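Local coordinates for protein sesquisabinene B synthase 2 (Santalum album, PDB 6A2A) that probably cyclises farnesyl diphosphate to the sesquiterpene sesquisabinene B, as a magnesium- or manganese-dependent plant terpene synthase of the Tpsb subfamily, at residues L211-H216 against G531-Y536; I220-R225 against S285-I290; N250-F255 against F294-G299. One frame throughout, in Å; residues are numbered along the deposited sequence.

The three contacts run in a chain through the helical body, with interaction 2 between the other two. Its centre lies 12 Å from that of interaction 1 and 11 Å from that of interaction 3, whereas interactions 1 and 3 are 22 Å apart by centres and do not touch. Ring packing joins the first pair, with Phe534 CE2 3.4 Å from Tyr222 CG. Residues 220-221 join the second: Ile220 CG2 is 3.6 Å from Phe294 CE2, and Arg221 NH2 lies 3.5 Å from Val252 CB. Interaction 1 comes closest to a known site, with the His533 side chain about 10 Å from that of Asn460, a magnesium ligand; no metal is bound to this chain.

Interaction 1: residues L211-H216 against G531-Y536; sequences LDLPLH and GSHFFY
The imidazole of His533 is met obliquely by Leu213, whose CD2 comes 4.1 Å from ND1. Outside the two segments, Trp217 stacks with this imidazole, and NE2 is hydrogen-bonded to Trp504 NE1. Within 531-536 the next two rings meet edge against face: Phe534 CD2 stands 3.8 Å above the plane of the Phe535 ring, offset toward its rim, while Phe535 CE2 lies in the plane of Phe534.

Across the contact the evidence is of van der Waals packing. The two methyls of Leu213 lie against the one turn at His533: CD2 is 3.9 Å from His533 CB, toward the imidazole, and CD1 is 3.7 Å from His533 O and 4.1 Å from Phe534 CA. The backbone supplies the aim, for Leu213 is the first residue to leave helical angles after helix 201-212 and is extended there (phi -149°, psi 130°), with CB directed at 531-536. CG lies beside the backbone N, opposite the carbonyl carbon (chi1 -75°), and an extended chi2 carries the methyls to the helix. Of the 120 Å² buried, 71 Å² belongs to this leucine. An alanine here would remove CG and both methyls and is likely to leave a gap against His533 CB and the Phe534 backbone, the imidazole still being held by Trp217 and Trp504.

Near the C-terminal end of helix 521-535, Tyr536 touches Asn460 on helix 447-462. The leucine thus joins the turn after helix 201-212 to a helix beside the metal site, an arrangement consistent with the all-helical, two-domain architecture of plant terpene synthases.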
loop_
_atom_site.group_PDB
_atom_site.type_symbol
_atom_site.label_atom_id
_atom_site.label_comp_id
_atom_site.label_asym_id
_atom_site.label_seq_id
_atom_site.Cartn_x
_atom_site.Cartn_y
_atom_site.Cartn_z
ATOM N N LEU A 211 8.249 -7.803 40.445
ATOM C CA LEU A 211 9.608 -7.427 40.762
ATOM C C LEU A 211 10.419 -7.163 39.478
ATOM O O LEU A 211 11.319 -6.315 39.467
ATOM C CB LEU A 211 10.239 -8.509 41.629
ATOM C CG LEU A 211 9.736 -8.528 43.074
ATOM C CD1 LEU A 211 10.292 -9.734 43.808
ATOM C CD2 LEU A 211 10.146 -7.250 43.813
ATOM N N ASP A 212 10.122 -7.894 38.420
ATOM C CA ASP A 212 10.712 -7.596 37.097
ATOM C C ASP A 212 10.287 -6.232 36.604
ATOM O O ASP A 212 11.158 -5.418 36.237
ATOM C CB ASP A 212 10.347 -8.658 36.061
ATOM C CG ASP A 212 11.106 -9.960 36.243
ATOM O OD1 ASP A 212 12.051 -10.063 37.023
ATOM O OD2 ASP A 212 10.680 -10.901 35.582
ATOM N N LEU A 213 8.976 -5.962 36.552
ATOM C CA LEU A 213 8.426 -4.631 36.185
ATOM C C LEU A 213 7.105 -4.432 36.919
ATOM O O LEU A 213 6.219 -5.293 36.836
ATOM C CB LEU A 213 8.160 -4.502 34.683
ATOM C CG LEU A 213 9.375 -4.311 33.776
ATOM C CD1 LEU A 213 8.945 -4.403 32.326
ATOM C CD2 LEU A 213 10.095 -3.007 34.038
ATOM N N PRO A 214 6.928 -3.293 37.594
ATOM C CA PRO A 214 5.612 -3.011 38.149
ATOM C C PRO A 214 4.522 -2.885 37.085
ATOM O O PRO A 214 4.803 -2.568 35.919
ATOM C CB PRO A 214 5.779 -1.708 38.941
ATOM C CG PRO A 214 7.031 -1.113 38.394
ATOM C CD PRO A 214 7.898 -2.231 37.861
ATOM N N LEU A 215 3.254 -3.134 37.436
ATOM C CA LEU A 215 2.186 -3.067 36.542
ATOM C C LEU A 215 2.150 -1.708 35.812
ATOM O O LEU A 215 1.829 -1.649 34.622
ATOM C CB LEU A 215 0.870 -3.303 37.306
ATOM C CG LEU A 215 -0.396 -3.254 36.482
ATOM C CD1 LEU A 215 -0.371 -4.287 35.401
ATOM C CD2 LEU A 215 -1.647 -3.465 37.341
ATOM N N HIS A 216 2.451 -0.662 36.556
ATOM C CA HIS A 216 2.369 0.703 36.042
ATOM C C HIS A 216 3.355 0.876 34.875
ATOM O O HIS A 216 3.138 1.765 34.055
ATOM C CB HIS A 216 2.696 1.693 37.164
ATOM C CG HIS A 216 2.414 3.121 36.824
ATOM N ND1 HIS A 216 1.187 3.537 36.377
ATOM C CD2 HIS A 216 3.170 4.239 36.978
ATOM C CE1 HIS A 216 1.203 4.871 36.228
ATOM N NE2 HIS A 216 2.370 5.328 36.635
ATOM N N GLY A 531 6.401 0.591 26.635
ATOM C CA GLY A 531 7.043 -0.183 25.558
ATOM C C GLY A 531 8.540 -0.300 25.772
ATOM O O GLY A 531 9.100 -1.375 25.563
ATOM N N SER A 532 9.223 0.794 26.144
ATOM C CA SER A 532 10.654 0.757 26.346
ATOM C C SER A 532 11.032 -0.163 27.513
ATOM O O SER A 532 11.977 -0.942 27.418
ATOM C CB SER A 532 11.221 2.164 26.532
ATOM O OG SER A 532 10.991 2.888 25.335
ATOM N N HIS A 533 10.305 -0.055 28.587
ATOM C CA HIS A 533 10.602 -0.916 29.736
ATOM C C HIS A 533 10.451 -2.379 29.326
ATOM O O HIS A 533 11.320 -3.205 29.708
ATOM C CB HIS A 533 9.635 -0.724 30.934
ATOM C CG HIS A 533 9.853 0.501 31.758
ATOM N ND1 HIS A 533 10.975 0.701 32.489
ATOM C CD2 HIS A 533 9.076 1.587 31.926
ATOM C CE1 HIS A 533 10.856 1.827 33.142
ATOM N NE2 HIS A 533 9.732 2.404 32.788
ATOM N N PHE A 534 9.395 -2.666 28.574
ATOM C CA PHE A 534 9.067 -4.051 28.279
ATOM C C PHE A 534 10.081 -4.642 27.305
ATOM O O PHE A 534 10.506 -5.824 27.474
ATOM C CB PHE A 534 7.665 -4.153 27.711
ATOM C CG PHE A 534 7.229 -5.574 27.508
ATOM C CD1 PHE A 534 7.111 -6.422 28.593
ATOM C CD2 PHE A 534 6.857 -5.991 26.255
ATOM C CE1 PHE A 534 6.627 -7.710 28.414
ATOM C CE2 PHE A 534 6.385 -7.284 26.075
ATOM C CZ PHE A 534 6.274 -8.120 27.159
ATOM N N PHE A 535 10.486 -3.858 26.312
ATOM C CA PHE A 535 11.325 -4.380 25.232
ATOM C C PHE A 535 12.828 -4.241 25.520
ATOM O O PHE A 535 13.661 -4.797 24.759
ATOM C CB PHE A 535 10.923 -3.760 23.873
ATOM C CG PHE A 535 9.681 -4.373 23.306
ATOM C CD1 PHE A 535 9.677 -5.709 22.901
ATOM C CD2 PHE A 535 8.488 -3.679 23.308
ATOM C CE1 PHE A 535 8.500 -6.308 22.474
ATOM C CE2 PHE A 535 7.317 -4.267 22.863
ATOM C CZ PHE A 535 7.334 -5.569 22.419
ATOM N N TYR A 536 13.230 -3.509 26.547
ATOM C CA TYR A 536 14.670 -3.425 26.936
ATOM C C TYR A 536 14.890 -3.892 28.386
ATOM O O TYR A 536 15.633 -3.307 29.136
ATOM C CB TYR A 536 15.137 -1.991 26.656
ATOM C CG TYR A 536 14.847 -1.560 25.239
ATOM C CD1 TYR A 536 15.495 -2.124 24.145
ATOM C CD2 TYR A 536 13.930 -0.566 24.975
ATOM C CE1 TYR A 536 15.204 -1.723 22.844
ATOM C CE2 TYR A 536 13.622 -0.165 23.690
ATOM C CZ TYR A 536 14.229 -0.774 22.614
ATOM O OH TYR A 536 13.900 -0.336 21.356
#

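Interaction 2: residues I220-R225 against S285-I290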
loop_
_atom_site.group_PDB
_atom_site.type_symbol
_atom_site.label_atom_id
_atom_site.label_comp_id
_atom_site.label_asym_id
_atom_site.label_seq_id
_atom_site.Cartn_x
_atom_site.Cartn_y
_atom_site.Cartn_z
ATOM N N ILE A 220 -0.018 -2.374 28.090
ATOM C CA ILE A 220 -1.421 -2.931 28.252
ATOM C C ILE A 220 -1.549 -4.266 27.511
ATOM O O ILE A 220 -1.986 -5.238 28.105
ATOM C CB ILE A 220 -2.505 -1.964 27.784
ATOM C CG1 ILE A 220 -2.433 -0.683 28.607
ATOM C CG2 ILE A 220 -3.887 -2.573 27.928
ATOM C CD1 ILE A 220 -3.188 0.492 27.980
ATOM N N ARG A 221 -1.114 -4.331 26.268
ATOM C CA ARG A 221 -1.515 -5.429 25.396
ATOM C C ARG A 221 -0.748 -6.696 25.751
ATOM O O ARG A 221 -1.349 -7.791 25.796
ATOM C CB ARG A 221 -1.315 -5.102 23.915
ATOM C CG ARG A 221 -1.830 -6.199 22.987
ATOM C CD ARG A 221 -3.328 -6.412 23.169
ATOM N NE ARG A 221 -3.781 -7.370 22.169
ATOM C CZ ARG A 221 -5.018 -7.875 22.084
ATOM N NH1 ARG A 221 -5.978 -7.467 22.925
ATOM N NH2 ARG A 221 -5.250 -8.808 21.175
ATOM N N TYR A 222 0.553 -6.577 25.994
ATOM C CA TYR A 222 1.348 -7.746 26.341
ATOM C C TYR A 222 1.013 -8.203 27.763
ATOM O O TYR A 222 1.060 -9.407 28.015
ATOM C CB TYR A 222 2.843 -7.499 26.173
ATOM C CG TYR A 222 3.241 -7.279 24.741
ATOM C CD1 TYR A 222 3.213 -6.005 24.175
ATOM C CD2 TYR A 222 3.643 -8.323 23.929
ATOM C CE1 TYR A 222 3.508 -5.801 22.835
ATOM C CE2 TYR A 222 3.959 -8.122 22.596
ATOM C CZ TYR A 222 3.896 -6.855 22.045
ATOM O OH TYR A 222 4.212 -6.610 20.734
ATOM N N GLU A 223 0.664 -7.264 28.657
ATOM C CA GLU A 223 0.214 -7.650 30.007
ATOM C C GLU A 223 -1.105 -8.428 29.908
ATOM O O GLU A 223 -1.313 -9.374 30.714
ATOM C CB GLU A 223 0.043 -6.422 30.914
ATOM C CG GLU A 223 -0.318 -6.781 32.357
ATOM C CD GLU A 223 0.685 -7.635 33.113
ATOM O OE1 GLU A 223 1.839 -7.906 32.639
ATOM O OE2 GLU A 223 0.244 -8.175 34.214
ATOM N N ALA A 224 -1.964 -8.046 29.006
ATOM C CA ALA A 224 -3.277 -8.702 28.881
ATOM C C ALA A 224 -3.078 -10.194 28.570
ATOM O O ALA A 224 -3.763 -11.062 29.164
ATOM C CB ALA A 224 -4.130 -8.043 27.854
ATOM N N ARG A 225 -2.182 -10.488 27.655
ATOM C CA ARG A 225 -1.998 -11.891 27.291
ATOM C C ARG A 225 -1.401 -12.705 28.442
ATOM O O ARG A 225 -1.771 -13.889 28.610
ATOM C CB ARG A 225 -1.064 -12.048 26.091
ATOM C CG ARG A 225 -0.961 -13.485 25.599
ATOM C CD ARG A 225 -2.277 -14.009 25.079
ATOM N NE ARG A 225 -2.181 -15.475 24.849
ATOM C CZ ARG A 225 -2.383 -16.421 25.770
ATOM N NH1 ARG A 225 -2.599 -16.089 27.030
ATOM N NH2 ARG A 225 -2.416 -17.708 25.413
ATOM N N SER A 285 9.409 -3.086 14.988
ATOM C CA SER A 285 8.744 -1.804 15.089
ATOM C C SER A 285 7.259 -2.018 15.367
ATOM O O SER A 285 6.682 -1.377 16.170
ATOM C CB SER A 285 8.887 -0.976 13.822
ATOM O OG SER A 285 8.110 0.168 13.893
ATOM N N TYR A 286 6.675 -2.943 14.647
ATOM C CA TYR A 286 5.272 -3.235 14.814
ATOM C C TYR A 286 4.997 -3.767 16.221
ATOM O O TYR A 286 4.090 -3.338 16.858
ATOM C CB TYR A 286 4.712 -4.152 13.718
ATOM C CG TYR A 286 3.221 -4.369 13.854
ATOM C CD1 TYR A 286 2.329 -3.368 13.611
ATOM C CD2 TYR A 286 2.726 -5.558 14.294
ATOM C CE1 TYR A 286 0.974 -3.554 13.779
ATOM C CE2 TYR A 286 1.393 -5.751 14.464
ATOM C CZ TYR A 286 0.508 -4.749 14.213
ATOM O OH TYR A 286 -0.816 -4.992 14.400
ATOM N N MET A 287 5.833 -4.665 16.704
ATOM C CA MET A 287 5.607 -5.199 18.055
ATOM C C MET A 287 5.664 -4.077 19.098
ATOM O O MET A 287 4.884 -4.139 20.071
ATOM C CB MET A 287 6.589 -6.320 18.377
ATOM C CG MET A 287 6.327 -7.556 17.566
ATOM S SD MET A 287 7.479 -8.891 17.960
ATOM C CE MET A 287 7.300 -9.006 19.734
ATOM N N TYR A 288 6.553 -3.111 18.943
ATOM C CA TYR A 288 6.636 -1.999 19.843
ATOM C C TYR A 288 5.401 -1.128 19.664
ATOM O O TYR A 288 4.839 -0.653 20.644
ATOM C CB TYR A 288 7.904 -1.179 19.570
ATOM C CG TYR A 288 8.253 -0.203 20.671
ATOM C CD1 TYR A 288 7.481 0.928 20.916
ATOM C CD2 TYR A 288 9.403 -0.357 21.416
ATOM C CE1 TYR A 288 7.821 1.834 21.915
ATOM C CE2 TYR A 288 9.777 0.560 22.386
ATOM C CZ TYR A 288 8.955 1.635 22.674
ATOM O OH TYR A 288 9.367 2.523 23.638
ATOM N N ALA A 289 4.924 -0.938 18.423
ATOM C CA ALA A 289 3.783 -0.074 18.201
ATOM C C ALA A 289 2.574 -0.632 18.975
ATOM O O ALA A 289 1.792 0.144 19.543
ATOM C CB ALA A 289 3.463 0.055 16.730
ATOM N N ILE A 290 2.410 -1.946 18.997
ATOM C CA ILE A 290 1.308 -2.554 19.759
ATOM C C ILE A 290 1.390 -2.172 21.249
ATOM O O ILE A 290 0.338 -2.050 21.911
ATOM C CB ILE A 290 1.291 -4.065 19.556
ATOM C CG1 ILE A 290 0.797 -4.413 18.146
ATOM C CG2 ILE A 290 0.452 -4.762 20.631
ATOM C CD1 ILE A 290 0.994 -5.891 17.805
HETATM O O HOH W 1 -0.288 -2.039 24.600
#
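Tyr222 and Ile290 cross at about a right angle, while Arg221 passes Ile290 obliquely, so the methyl CG2 of Ile290 is shared by two neighbours on helix 220-232. Ile290 CG2 lies 3.6 Å from Arg221 CG and 3.9 Å from Tyr222 CE1. With CG anti to the backbone N (chi1 -176°) and a bend at chi2, the arginine offers its CB and CG to the isoleucine, and its guanidinium leads away to Phe249, where NH2 is hydrogen-bonded to the backbone O and the charge meets the ring in a cation-pi contact.

Tyr222 extends further, past Ile290, and donates its hydroxyl hydrogen to the backbone of helix 281-292: Tyr222 OH to Met287 O is 2.6 Å. The acceptor lies at the ring's edge, near its plane. At the carbonyl the C=O...OH angle is 114° and the donor is tilted from the carbonyl plane, a strongly bent approach from the flank of the helix. Met287 CB is also 3.4 Å from Tyr222 OH.

A water completes the polar part, accepting from Arg221 N at 3.0 Å and lying 2.8 Å from Ile290 O, to which it probably donates. The segment axes approach to 10.3 Å at 85°, a spacing bridged by long side chains and this water. It is a near-perpendicular helix crossing in the buried core of the all-helical terpene synthase fold, away from the metal ligands.

Interaction 3: residues N250-F255 against F294-G299; sequences NIVQSF and FEPNLG
Pro296 CB rests over the centre of one face of the Phe255 ring in a CH-pi contact, 3.8 Å from the centroid and only 8° off the ring normal. Of the two proline carbons nearest the ring, CB alone sits over the face; Pro296 CG overhangs the rim on the side of Phe255 CD2, 3.9 Å from that atom.

Apolar contacts continue the patch toward the interior. Both methyls of Val252 face the proline ring: CG1 is 3.9 Å from Pro296 CD, and CG2 is 4.0 Å from Pro296 CG. A chi1 of 177° turns Val252 CG1 away from the valine's own amide nitrogen and onto the loop, where it also reaches the Phe294 ring, at its edge and near its plane, 4.3 Å from CD1.

A polar bond just beyond the segment adds to this: Phe294 O is hydrogen-bonded to His256 NE2, a second link from the loop to helix 239-270.

Helix 299-321 carries the magnesium ligands Asp316 and Asp320 near its other end, and no metal is bound to this chain. The contact is structural packing at that helix's start, away from the DDXXD motif: an interhelical loop laid against helix 239-270 in the class I terpene synthase fold.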
loop_
_atom_site.group_PDB
_atom_site.type_symbol
_atom_site.label_atom_id
_atom_site.label_comp_id
_atom_site.label_asym_id
_atom_site.label_seq_id
_atom_site.Cartn_x
_atom_site.Cartn_y
_atom_site.Cartn_z
ATOM N N ASN A 250 -8.726 -12.444 20.924
ATOM C CA ASN A 250 -8.623 -12.995 19.591
ATOM C C ASN A 250 -9.189 -12.035 18.531
ATOM O O ASN A 250 -8.637 -11.985 17.403
ATOM C CB ASN A 250 -9.283 -14.371 19.498
ATOM C CG ASN A 250 -8.520 -15.472 20.191
ATOM O OD1 ASN A 250 -7.409 -15.280 20.715
ATOM N ND2 ASN A 250 -9.129 -16.647 20.225
ATOM N N ILE A 251 -10.253 -11.296 18.825
ATOM C CA ILE A 251 -10.832 -10.411 17.826
ATOM C C ILE A 251 -9.839 -9.263 17.537
ATOM O O ILE A 251 -9.569 -8.954 16.384
ATOM C CB ILE A 251 -12.195 -9.879 18.288
ATOM C CG1 ILE A 251 -13.211 -11.027 18.336
ATOM C CG2 ILE A 251 -12.660 -8.733 17.418
ATOM C CD1 ILE A 251 -14.507 -10.669 19.050
ATOM N N VAL A 252 -9.318 -8.666 18.602
ATOM C CA VAL A 252 -8.312 -7.597 18.445
ATOM C C VAL A 252 -7.111 -8.186 17.696
ATOM O O VAL A 252 -6.652 -7.571 16.738
ATOM C CB VAL A 252 -7.893 -6.986 19.787
ATOM C CG1 VAL A 252 -6.804 -5.939 19.583
ATOM C CG2 VAL A 252 -9.063 -6.356 20.503
ATOM N N GLN A 253 -6.651 -9.359 18.076
ATOM C CA GLN A 253 -5.517 -9.965 17.406
ATOM C C GLN A 253 -5.769 -10.061 15.901
ATOM O O GLN A 253 -4.806 -9.944 15.114
ATOM C CB GLN A 253 -5.204 -11.323 18.017
ATOM C CG GLN A 253 -3.973 -11.985 17.471
ATOM C CD GLN A 253 -3.819 -13.405 17.952
ATOM O OE1 GLN A 253 -4.576 -14.290 17.546
ATOM N NE2 GLN A 253 -2.872 -13.628 18.848
ATOM N N SER A 254 -7.008 -10.391 15.473
ATOM C CA SER A 254 -7.293 -10.537 14.001
ATOM C C SER A 254 -7.092 -9.202 13.289
ATOM O O SER A 254 -6.672 -9.228 12.155
ATOM C CB SER A 254 -8.690 -11.091 13.676
ATOM O OG SER A 254 -9.709 -10.107 13.915
ATOM N N PHE A 255 -7.435 -8.080 13.929
ATOM C CA PHE A 255 -7.134 -6.756 13.359
ATOM C C PHE A 255 -5.610 -6.568 13.234
ATOM O O PHE A 255 -5.131 -6.100 12.191
ATOM C CB PHE A 255 -7.639 -5.588 14.198
ATOM C CG PHE A 255 -9.111 -5.320 14.138
ATOM C CD1 PHE A 255 -9.625 -4.463 13.183
ATOM C CD2 PHE A 255 -9.967 -5.875 15.091
ATOM C CE1 PHE A 255 -10.984 -4.184 13.158
ATOM C CE2 PHE A 255 -11.330 -5.607 15.055
ATOM C CZ PHE A 255 -11.830 -4.751 14.093
ATOM N N PHE A 294 -2.755 -0.301 21.028
ATOM C CA PHE A 294 -3.201 -1.587 20.535
ATOM C C PHE A 294 -4.644 -1.538 19.991
ATOM O O PHE A 294 -5.059 -2.457 19.256
ATOM C CB PHE A 294 -3.093 -2.658 21.639
ATOM C CG PHE A 294 -4.189 -2.491 22.670
ATOM C CD1 PHE A 294 -5.433 -3.042 22.456
ATOM C CD2 PHE A 294 -3.981 -1.739 23.816
ATOM C CE1 PHE A 294 -6.444 -2.859 23.389
ATOM C CE2 PHE A 294 -5.023 -1.475 24.699
ATOM C CZ PHE A 294 -6.235 -2.086 24.497
ATOM N N GLU A 295 -5.430 -0.518 20.339
ATOM C CA GLU A 295 -6.859 -0.531 20.033
ATOM C C GLU A 295 -7.131 -0.616 18.529
ATOM O O GLU A 295 -6.579 0.104 17.701
ATOM C CB GLU A 295 -7.569 0.687 20.627
ATOM C CG GLU A 295 -7.405 0.815 22.111
ATOM C CD GLU A 295 -6.178 1.486 22.711
ATOM O OE1 GLU A 295 -5.081 1.513 22.089
ATOM O OE2 GLU A 295 -6.290 1.857 23.898
ATOM N N PRO A 296 -8.062 -1.494 18.140
ATOM C CA PRO A 296 -8.454 -1.567 16.774
ATOM C C PRO A 296 -8.826 -0.230 16.127
ATOM O O PRO A 296 -8.469 -0.024 14.913
ATOM C CB PRO A 296 -9.694 -2.448 16.781
ATOM C CG PRO A 296 -9.504 -3.320 17.961
ATOM C CD PRO A 296 -8.665 -2.550 18.947
ATOM N N ASN A 297 -9.472 0.683 16.855
ATOM C CA ASN A 297 -9.993 1.866 16.194
ATOM C C ASN A 297 -8.852 2.843 15.861
ATOM O O ASN A 297 -9.109 3.878 15.249
ATOM C CB ASN A 297 -11.061 2.588 17.007
ATOM C CG ASN A 297 -12.424 1.924 16.887
ATOM O OD1 ASN A 297 -12.675 1.142 15.968
ATOM N ND2 ASN A 297 -13.304 2.235 17.823
ATOM N N LEU A 298 -7.640 2.540 16.314
ATOM C CA LEU A 298 -6.467 3.357 15.966
ATOM C C LEU A 298 -5.552 2.597 14.998
ATOM O O LEU A 298 -4.359 2.951 14.946
ATOM C CB LEU A 298 -5.710 3.714 17.245
ATOM C CG LEU A 298 -6.330 4.856 18.050
ATOM C CD1 LEU A 298 -5.738 4.956 19.445
ATOM C CD2 LEU A 298 -6.137 6.150 17.279
ATOM N N GLY A 299 -6.079 1.650 14.209
ATOM C CA GLY A 299 -5.317 0.877 13.240
ATOM C C GLY A 299 -4.491 1.725 12.277
ATOM O O GLY A 299 -3.315 1.466 12.052
#